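Local coordinates for protein metallocarboxypeptidase (Trypanosoma cruzi, PDB 3DWC) that is a cobalt-bound M32-family metallocarboxypeptidase that probably releases C-terminal amino acids with broad specificity, proline excepted, from peptides, at residues B[233-238]-B[248-253]; B[242-247]-B[273-278]. All blocks are in the same frame, centred on the assembly; numbering follows the deposited sequence.

In the fold
From the helical N-terminal part, the chain reaches strand 230-234, whose end opens contact 1. It then passes through the short strand 240-241 and turns into 242-247, the first half of contact 2, before strand 246-251 runs alongside 230-234 in the same direction and closes contact 1. Helix 259-276 follows, carrying the metal-binding His267 and His271, and its C-terminal end at 273-278 closes contact 2. The segments therefore alternate along the chain: the two contacts cross instead of nesting. Their centres lie about 17 Å apart, and both use strand 246-251. Contact 1 pairs this strand within the small sheet; contact 2 ties its beginning to the metal-binding helix.

Contact 1: residues B[233-238]-B[248-253]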
loop_
_atom_site.group_PDB
_atom_site.type_symbol
_atom_site.label_atom_id
_atom_site.label_comp_id
_atom_site.label_asym_id
_atom_site.label_seq_id
_atom_site.Cartn_x
_atom_site.Cartn_y
_atom_site.Cartn_z
ATOM N N ASP B 233 8.854 -1.456 -9.152
ATOM C CA ASP B 233 8.492 -2.819 -8.664
ATOM C C ASP B 233 7.987 -3.654 -9.840
ATOM O O ASP B 233 8.107 -3.228 -10.965
ATOM C CB ASP B 233 7.401 -2.714 -7.585
ATOM C CG ASP B 233 7.905 -2.066 -6.328
ATOM O OD1 ASP B 233 8.708 -2.707 -5.603
ATOM O OD2 ASP B 233 7.540 -0.902 -6.075
ATOM N N VAL B 234 7.386 -4.820 -9.562
ATOM C CA VAL B 234 6.893 -5.767 -10.583
ATOM C C VAL B 234 5.340 -5.909 -10.538
ATOM O O VAL B 234 4.744 -5.968 -9.468
ATOM C CB VAL B 234 7.597 -7.106 -10.396
ATOM C CG1 VAL B 234 7.004 -8.195 -11.296
ATOM C CG2 VAL B 234 9.100 -6.942 -10.664
ATOM N N SER B 235 4.691 -5.830 -11.696
ATOM C CA SER B 235 3.283 -6.215 -11.859
ATOM C C SER B 235 3.093 -6.936 -13.194
ATOM O O SER B 235 3.998 -6.954 -14.016
ATOM C CB SER B 235 2.304 -5.044 -11.743
ATOM O OG SER B 235 2.428 -4.092 -12.806
ATOM N N ALA B 236 1.930 -7.582 -13.345
ATOM C CA ALA B 236 1.533 -8.260 -14.566
ATOM C C ALA B 236 1.417 -7.273 -15.744
ATOM O O ALA B 236 1.773 -7.607 -16.865
ATOM C CB ALA B 236 0.189 -9.038 -14.348
ATOM N N HIS B 237 0.945 -6.052 -15.505
ATOM C CA HIS B 237 0.928 -5.018 -16.568
ATOM C C HIS B 237 1.730 -3.793 -16.115
ATOM O O HIS B 237 1.455 -3.246 -15.055
ATOM C CB HIS B 237 -0.527 -4.644 -16.913
ATOM C CG HIS B 237 -1.428 -5.841 -17.122
ATOM N ND1 HIS B 237 -2.393 -6.222 -16.207
ATOM C CD2 HIS B 237 -1.475 -6.766 -18.116
ATOM C CE1 HIS B 237 -3.006 -7.314 -16.635
ATOM N NE2 HIS B 237 -2.472 -7.665 -17.792
ATOM N N PRO B 238 2.774 -3.392 -16.866
ATOM C CA PRO B 238 3.470 -2.163 -16.477
ATOM C C PRO B 238 2.563 -0.943 -16.454
ATOM O O PRO B 238 1.742 -0.756 -17.343
ATOM C CB PRO B 238 4.549 -1.999 -17.560
ATOM C CG PRO B 238 4.117 -2.834 -18.651
ATOM C CD PRO B 238 3.441 -4.007 -18.018
ATOM N N ARG B 248 5.109 5.534 -8.400
ATOM C CA ARG B 248 5.471 4.146 -8.353
ATOM C C ARG B 248 5.115 3.512 -9.714
ATOM O O ARG B 248 3.942 3.429 -10.087
ATOM C CB ARG B 248 4.733 3.421 -7.202
ATOM C CG ARG B 248 5.035 4.054 -5.849
ATOM C CD ARG B 248 4.577 3.214 -4.684
ATOM N NE ARG B 248 4.851 3.907 -3.427
ATOM C CZ ARG B 248 4.544 3.400 -2.246
ATOM N NH1 ARG B 248 3.974 2.222 -2.178
ATOM N NH2 ARG B 248 4.723 4.105 -1.144
ATOM N N ILE B 249 6.160 3.066 -10.410
ATOM C CA ILE B 249 6.062 2.439 -11.691
ATOM C C ILE B 249 6.397 0.953 -11.569
ATOM O O ILE B 249 7.081 0.532 -10.662
ATOM C CB ILE B 249 6.967 3.128 -12.723
ATOM C CG1 ILE B 249 8.448 2.877 -12.491
ATOM C CG2 ILE B 249 6.754 4.630 -12.739
ATOM C CD1 ILE B 249 9.226 3.250 -13.739
ATOM N N THR B 250 5.892 0.156 -12.497
ATOM C CA THR B 250 6.194 -1.258 -12.498
ATOM C C THR B 250 6.581 -1.745 -13.900
ATOM O O THR B 250 6.452 -1.019 -14.909
ATOM C CB THR B 250 4.993 -2.056 -12.065
ATOM O OG1 THR B 250 3.980 -1.879 -13.034
ATOM C CG2 THR B 250 4.496 -1.596 -10.703
ATOM N N THR B 251 7.034 -2.996 -13.930
ATOM C CA THR B 251 7.414 -3.675 -15.136
ATOM C C THR B 251 7.360 -5.164 -14.850
ATOM O O THR B 251 6.971 -5.618 -13.785
ATOM C CB THR B 251 8.842 -3.285 -15.597
ATOM O OG1 THR B 251 9.072 -3.784 -16.916
ATOM C CG2 THR B 251 9.918 -3.884 -14.642
ATOM N N LYS B 252 7.796 -5.930 -15.815
ATOM C CA LYS B 252 7.680 -7.373 -15.731
ATOM C C LYS B 252 8.842 -7.895 -16.560
ATOM O O LYS B 252 9.188 -7.290 -17.559
ATOM C CB LYS B 252 6.364 -7.748 -16.350
ATOM C CG LYS B 252 5.918 -9.173 -16.136
ATOM C CD LYS B 252 5.294 -9.735 -17.417
ATOM C CE LYS B 252 4.094 -8.885 -17.928
ATOM N NZ LYS B 252 3.499 -9.417 -19.247
ATOM N N TYR B 253 9.467 -8.968 -16.093
ATOM C CA TYR B 253 10.650 -9.502 -16.725
ATOM C C TYR B 253 10.458 -10.942 -17.210
ATOM O O TYR B 253 9.813 -11.749 -16.543
ATOM C CB TYR B 253 11.825 -9.466 -15.769
ATOM C CG TYR B 253 12.123 -8.114 -15.170
ATOM C CD1 TYR B 253 11.730 -7.815 -13.876
ATOM C CD2 TYR B 253 12.793 -7.164 -15.876
ATOM C CE1 TYR B 253 11.979 -6.616 -13.318
ATOM C CE2 TYR B 253 13.050 -5.925 -15.329
ATOM C CZ TYR B 253 12.644 -5.666 -14.037
ATOM O OH TYR B 253 12.896 -4.447 -13.458
HETATM O O HOH W 1 6.096 0.437 -7.926
#
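The Tyr253 ring meets Val234 obliquely, its CE1 lying 3.9 Å from Val234 CG2, and the Tyr253 side chain also touches Val209, Gln212 and Glu213 of helix 209-222. This apolar touch closes the end of a parallel strand pair, 230-234 and 246-251 of the small mixed sheet in this largely helical M32 carboxypeptidase, from Val234, the last residue of its strand, to Tyr253, two residues beyond the other. The parallel register follows from the bonding: Asp233 N gives to Ile249 O (3.1 Å), while Asp233 O receives Thr251 N (3.2 Å), so one residue reaches two alternate residues of its neighbour. Ser235 N to Thr251 O (3.1 Å) continues the ladder as the first strand ends. The Asp233 carboxylate is held chiefly by Arg231; a water 2.7 Å from Asp233 OD2 donates to it and to Ile249 O, linking the side chain to the backbone of the central strand. Ile249 points away from segment 233-238, and its side chain packs on Glu268, the predicted proton donor/acceptor on the metal-binding helix. Past Val234 the chain curls back over Thr250, bringing Pro238 CB within 3.4 Å of Thr250 O. The buried hydroxyls of Ser235 and Thr250 are both turned between backbone N and carbonyl carbon (chi1 66° and 65°), which points them at each other inside this curl. Thr250 OG1 is also bonded to Phe239 N, and it donates to Ser235 OG across 2.7 Å. Ser235 OG in turn passes its hydrogen to His237 O at 2.6 Å, approaching from 58° above the carbonyl plane.

Contact 2: residues B[242-247]-B[273-278]; sequences NSKEDV and KYEQNC
Lys244 and Glu275 bring their CA atoms to 5.2 Å where a type I beta turn, Ser243 to Asp246, meets the last turn of helix 259-276, the HExxH helix whose histidines bind cobalt. The lysine chain lies across the helix end: its CB is 3.5 Å from Glu275 O, and its CD is 3.9 Å from Cys278 CB. A final bend at chi4 (-61°) swings the ammonium back to Glu275, where Lys244 NZ forms a salt bridge with OE2 at 2.9 Å. The nitrogen arrives on the syn side of that oxygen, 24° out of the carboxylate plane. The same OE2 accepts from a water 3.0 Å away that also donates to Asn242 O, while OE1 is taken by His297 NE2. With both oxygens engaged, the carboxylate is restrained in rotation, and the lysine charge probably also suits the carbonyl-rich end of the helix. Beneath this polar layer the contact is apolar. One methyl, Val247 CG2, fits against the aliphatic stems of two successive helix residues, 3.7 Å from Gln276 CG and 3.9 Å from Glu275 CB. With chi1 at 176°, CG2 stands anti to the carbonyl carbon, beside the backbone N, which turns it to the helix. Gln276 NE2 donates a hydrogen bond to Asp226 O. Val247 is itself bonded through its backbone to Gly229 and Arg231, so the small sheet packs on the helix here; His297 belongs to helix 294-309, which also supplies the metal ligand Glu298, and the contact thus lies where both metal-binding helices and strand 246-251 come together.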
loop_
_atom_site.group_PDB
_atom_site.type_symbol
_atom_site.label_atom_id
_atom_site.label_comp_id
_atom_site.label_asym_id
_atom_site.label_seq_id
_atom_site.Cartn_x
_atom_site.Cartn_y
_atom_site.Cartn_z
ATOM N N ASN B 242 0.270 5.399 -8.228
ATOM C CA ASN B 242 0.323 6.076 -6.972
ATOM C C ASN B 242 0.214 7.596 -7.110
ATOM O O ASN B 242 -0.544 8.058 -7.933
ATOM C CB ASN B 242 1.547 5.649 -6.170
ATOM C CG ASN B 242 1.280 5.665 -4.698
ATOM O OD1 ASN B 242 0.167 5.384 -4.268
ATOM N ND2 ASN B 242 2.284 5.997 -3.914
ATOM N N SER B 243 0.952 8.368 -6.306
ATOM C CA SER B 243 0.731 9.790 -6.158
ATOM C C SER B 243 1.956 10.611 -6.581
ATOM O O SER B 243 3.079 10.091 -6.690
ATOM C CB SER B 243 0.415 10.067 -4.689
ATOM O OG SER B 243 -0.854 9.541 -4.327
ATOM N N LYS B 244 1.742 11.887 -6.843
ATOM C CA LYS B 244 2.819 12.775 -7.357
ATOM C C LYS B 244 4.056 12.903 -6.463
ATOM O O LYS B 244 5.196 13.070 -6.941
ATOM C CB LYS B 244 2.257 14.163 -7.650
ATOM C CG LYS B 244 1.245 14.158 -8.791
ATOM C CD LYS B 244 0.968 15.589 -9.269
ATOM C CE LYS B 244 -0.453 15.768 -9.810
ATOM N NZ LYS B 244 -0.725 14.912 -10.984
ATOM N N GLU B 245 3.826 12.859 -5.161
ATOM C CA GLU B 245 4.909 12.842 -4.163
ATOM C C GLU B 245 5.591 11.484 -4.005
ATOM O O GLU B 245 6.586 11.366 -3.282
ATOM C CB GLU B 245 4.372 13.294 -2.779
ATOM C CG GLU B 245 3.556 14.572 -2.818
ATOM C CD GLU B 245 2.075 14.371 -3.041
ATOM O OE1 GLU B 245 1.358 15.378 -2.841
ATOM O OE2 GLU B 245 1.618 13.245 -3.417
ATOM N N ASP B 246 5.063 10.453 -4.666
ATOM C CA ASP B 246 5.455 9.101 -4.388
ATOM C C ASP B 246 5.020 8.303 -5.600
ATOM O O ASP B 246 4.028 7.593 -5.555
ATOM C CB ASP B 246 4.764 8.656 -3.067
ATOM C CG ASP B 246 5.193 7.274 -2.603
ATOM O OD1 ASP B 246 5.781 6.514 -3.432
ATOM O OD2 ASP B 246 4.896 6.934 -1.406
ATOM N N VAL B 247 5.770 8.444 -6.708
ATOM C CA VAL B 247 5.347 7.913 -8.005
ATOM C C VAL B 247 5.948 6.522 -8.158
ATOM O O VAL B 247 7.140 6.359 -8.023
ATOM C CB VAL B 247 5.807 8.815 -9.182
ATOM C CG1 VAL B 247 5.411 8.127 -10.603
ATOM C CG2 VAL B 247 5.239 10.155 -9.035
ATOM N N LYS B 273 8.162 11.333 -14.838
ATOM C CA LYS B 273 8.839 12.642 -14.773
ATOM C C LYS B 273 7.809 13.748 -14.818
ATOM O O LYS B 273 7.959 14.783 -14.167
ATOM C CB LYS B 273 9.817 12.806 -15.936
ATOM C CG LYS B 273 11.081 11.865 -15.890
ATOM C CD LYS B 273 11.988 12.132 -14.672
ATOM C CE LYS B 273 12.714 13.509 -14.776
ATOM N NZ LYS B 273 13.555 13.776 -13.575
ATOM N N TYR B 274 6.745 13.544 -15.573
ATOM C CA TYR B 274 5.661 14.515 -15.607
ATOM C C TYR B 274 5.008 14.624 -14.222
ATOM O O TYR B 274 4.921 15.735 -13.643
ATOM C CB TYR B 274 4.660 14.142 -16.697
ATOM C CG TYR B 274 3.612 15.159 -17.119
ATOM C CD1 TYR B 274 3.588 16.469 -16.653
ATOM C CD2 TYR B 274 2.659 14.797 -18.034
ATOM C CE1 TYR B 274 2.576 17.399 -17.131
ATOM C CE2 TYR B 274 1.655 15.685 -18.478
ATOM C CZ TYR B 274 1.642 16.985 -18.026
ATOM O OH TYR B 274 0.678 17.835 -18.498
ATOM N N GLU B 275 4.606 13.471 -13.679
ATOM C CA GLU B 275 3.985 13.404 -12.354
ATOM C C GLU B 275 4.876 13.998 -11.243
ATOM O O GLU B 275 4.376 14.781 -10.407
ATOM C CB GLU B 275 3.548 11.964 -12.039
ATOM C CG GLU B 275 2.423 11.454 -12.966
ATOM C CD GLU B 275 1.107 12.206 -12.745
ATOM O OE1 GLU B 275 0.345 12.476 -13.702
ATOM O OE2 GLU B 275 0.834 12.553 -11.591
ATOM N N GLN B 276 6.191 13.707 -11.257
ATOM C CA GLN B 276 7.089 14.139 -10.183
ATOM C C GLN B 276 7.385 15.612 -10.234
ATOM O O GLN B 276 7.869 16.183 -9.238
ATOM C CB GLN B 276 8.462 13.403 -10.236
ATOM C CG GLN B 276 8.398 11.930 -9.865
ATOM C CD GLN B 276 9.757 11.342 -9.546
ATOM O OE1 GLN B 276 10.801 11.693 -10.175
ATOM N NE2 GLN B 276 9.779 10.487 -8.509
ATOM N N ASN B 277 7.191 16.211 -11.416
ATOM C CA ASN B 277 7.463 17.607 -11.618
ATOM C C ASN B 277 6.261 18.438 -11.997
ATOM O O ASN B 277 6.432 19.564 -12.486
ATOM C CB ASN B 277 8.561 17.768 -12.652
ATOM C CG ASN B 277 9.839 17.157 -12.190
ATOM O OD1 ASN B 277 10.575 17.784 -11.434
ATOM N ND2 ASN B 277 10.080 15.905 -12.572
ATOM N N CYS B 278 5.066 17.938 -11.709
ATOM C CA CYS B 278 3.856 18.614 -12.142
ATOM C C CYS B 278 3.637 19.880 -11.332
ATOM O O CYS B 278 3.541 19.827 -10.113
ATOM C CB CYS B 278 2.629 17.675 -12.078
ATOM S SG CYS B 278 1.228 18.290 -13.040
HETATM O O HOH W 2 1.039 10.390 -9.476
#